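Local coordinates for protein methylmalonyl-CoA carboxyltransferase 5S subunit (PDB 1RQB) that transfers a carboxyl group from the biotin of the 1.3S subunit to pyruvate, forming oxaloacetate, with the help of one bound cobalt ion per subunit, at residues 199-204 against 223-228. Numbering follows the deposited sequence.
With CO (cobalt (II) ion), chain B.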
loop_
_atom_site.group_PDB
_atom_site.type_symbol
_atom_site.label_atom_id
_atom_site.label_comp_id
_atom_site.label_asym_id
_atom_site.label_seq_id
_atom_site.Cartn_x
_atom_site.Cartn_y
_atom_site.Cartn_z
ATOM N N ALA A 199 -0.027 8.084 10.709
ATOM C CA ALA A 199 -0.582 6.744 10.452
ATOM C C ALA A 199 -0.380 5.831 11.664
ATOM O O ALA A 199 -0.095 4.642 11.527
ATOM C CB ALA A 199 0.083 6.113 9.212
ATOM N N LEU A 200 -0.575 6.386 12.850
ATOM C CA LEU A 200 -0.373 5.627 14.093
ATOM C C LEU A 200 -1.650 4.914 14.537
ATOM O O LEU A 200 -1.602 4.066 15.427
ATOM C CB LEU A 200 0.036 6.581 15.207
ATOM C CG LEU A 200 1.473 7.077 15.206
ATOM C CD1 LEU A 200 1.601 8.233 16.192
ATOM C CD2 LEU A 200 2.385 5.930 15.578
ATOM N N LEU A 201 -2.781 5.254 13.931
ATOM C CA LEU A 201 -4.066 4.678 14.360
ATOM C C LEU A 201 -4.221 3.233 13.882
ATOM O O LEU A 201 -4.382 2.967 12.692
ATOM C CB LEU A 201 -5.231 5.530 13.836
ATOM C CG LEU A 201 -6.618 5.096 14.321
ATOM C CD1 LEU A 201 -6.761 5.356 15.829
ATOM C CD2 LEU A 201 -7.681 5.898 13.560
ATOM N N LYS A 202 -4.178 2.305 14.833
ATOM C CA LYS A 202 -4.347 0.881 14.513
ATOM C C LYS A 202 -5.841 0.554 14.499
ATOM O O LYS A 202 -6.660 1.336 14.979
ATOM C CB LYS A 202 -3.593 -0.001 15.519
ATOM C CG LYS A 202 -2.061 0.118 15.399
ATOM C CD LYS A 202 -1.370 -0.829 16.364
ATOM C CE LYS A 202 0.143 -0.831 16.170
ATOM N NZ LYS A 202 0.761 -1.982 16.895
ATOM N N PRO A 203 -6.207 -0.607 13.941
ATOM C CA PRO A 203 -7.603 -1.040 13.847
ATOM C C PRO A 203 -8.448 -1.060 15.124
ATOM O O PRO A 203 -9.553 -0.523 15.136
ATOM C CB PRO A 203 -7.492 -2.431 13.230
ATOM C CG PRO A 203 -6.292 -2.302 12.353
ATOM C CD PRO A 203 -5.321 -1.562 13.257
ATOM N N GLN A 204 -7.949 -1.658 16.203
ATOM C CA GLN A 204 -8.785 -1.744 17.410
ATOM C C GLN A 204 -9.007 -0.354 18.013
ATOM O O GLN A 204 -10.115 -0.025 18.433
ATOM C CB GLN A 204 -8.177 -2.688 18.450
ATOM C CG GLN A 204 -9.179 -3.022 19.552
ATOM C CD GLN A 204 -10.384 -3.764 18.997
ATOM O OE1 GLN A 204 -10.235 -4.813 18.371
ATOM N NE2 GLN A 204 -11.582 -3.217 19.212
ATOM N N ILE A 223 -18.453 12.153 12.349
ATOM C CA ILE A 223 -17.005 11.968 12.511
ATOM C C ILE A 223 -16.386 11.638 11.151
ATOM O O ILE A 223 -16.885 10.781 10.424
ATOM C CB ILE A 223 -16.686 10.823 13.486
ATOM C CG1 ILE A 223 -17.315 11.106 14.856
ATOM C CG2 ILE A 223 -15.188 10.695 13.641
ATOM C CD1 ILE A 223 -17.326 9.906 15.789
ATOM N N ASN A 224 -15.319 12.359 10.816
ATOM C CA ASN A 224 -14.563 12.165 9.570
ATOM C C ASN A 224 -13.182 11.630 9.956
ATOM O O ASN A 224 -12.516 12.198 10.820
ATOM C CB ASN A 224 -14.380 13.497 8.832
ATOM C CG ASN A 224 -15.666 14.027 8.196
ATOM O OD1 ASN A 224 -15.628 14.669 7.147
ATOM N ND2 ASN A 224 -16.795 13.783 8.835
ATOM N N LEU A 225 -12.740 10.537 9.340
ATOM C CA LEU A 225 -11.425 9.987 9.704
ATOM C C LEU A 225 -10.407 10.293 8.605
ATOM O O LEU A 225 -10.649 10.038 7.425
ATOM C CB LEU A 225 -11.534 8.472 9.930
ATOM C CG LEU A 225 -10.243 7.716 10.235
ATOM C CD1 LEU A 225 -9.639 8.224 11.544
ATOM C CD2 LEU A 225 -10.544 6.219 10.321
ATOM N N HIS A 226 -9.271 10.856 9.021
ATOM C CA HIS A 226 -8.170 11.224 8.118
ATOM C C HIS A 226 -6.925 10.434 8.527
ATOM O O HIS A 226 -6.275 10.756 9.522
ATOM C CB HIS A 226 -7.875 12.731 8.233
ATOM C CG HIS A 226 -6.764 13.208 7.344
ATOM N ND1 HIS A 226 -6.951 13.530 6.017
ATOM C CD2 HIS A 226 -5.445 13.399 7.594
ATOM C CE1 HIS A 226 -5.796 13.896 5.486
ATOM N NE2 HIS A 226 -4.865 13.826 6.424
ATOM N N CYS A 227 -6.597 9.399 7.765
ATOM C CA CYS A 227 -5.415 8.584 8.086
ATOM C C CYS A 227 -4.457 8.548 6.895
ATOM O O CYS A 227 -4.887 8.381 5.754
ATOM C CB CYS A 227 -5.795 7.115 8.341
ATOM S SG CYS A 227 -6.537 6.708 9.909
ATOM N N HIS A 228 -3.168 8.690 7.187
ATOM C CA HIS A 228 -2.126 8.529 6.163
ATOM C C HIS A 228 -1.821 7.029 6.107
ATOM O O HIS A 228 -2.276 6.282 6.972
ATOM C CB HIS A 228 -0.888 9.352 6.531
ATOM C CG HIS A 228 -1.058 10.818 6.255
ATOM N ND1 HIS A 228 -0.287 11.496 5.338
ATOM C CD2 HIS A 228 -1.965 11.713 6.717
ATOM C CE1 HIS A 228 -0.712 12.744 5.244
ATOM N NE2 HIS A 228 -1.728 12.902 6.069
HETATM CO CO CO B . -2.871 14.694 6.276
HETATM O O HOH W 1 -0.951 15.866 6.023
#
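L201 and L225 meet tip to tip, CD2 of L201 lying 3.6 Å from CD1 of L225, and they illustrate how a TIM barrel separates packing from chemistry along one strand and the loop that leaves it. The same CD2 also rests 3.9 Å from SG of C227, so one methyl touches two alternate residues whose side chains face 199-204, while H226 between them faces the other way, to the cobalt. In L201 the side chain runs with CG anti to the backbone N (chi1 -175°), which carries this methyl across. The tight part of the contact is small and apolar; CB of A199 adds a close, nonbonded approach, 3.3 Å from the carbonyl O of H228. The loose side is 202-204, which diverges toward partly exposed Q204. NE2 of H226 and NE2 of H228 lie 2.2 and 2.1 Å from the ion, where a water, D34 and K195, partly carboxylated on its side-chain nitrogen, also bind. D250 and the carbonyl of P260 accept hydrogen bonds from ND1 of H226 and H228, respectively, which would help hold the rings in their rotations. With ND1 donating, each NE2 keeps its lone pair for the metal, and the partners probably make both imidazoles stronger ligands.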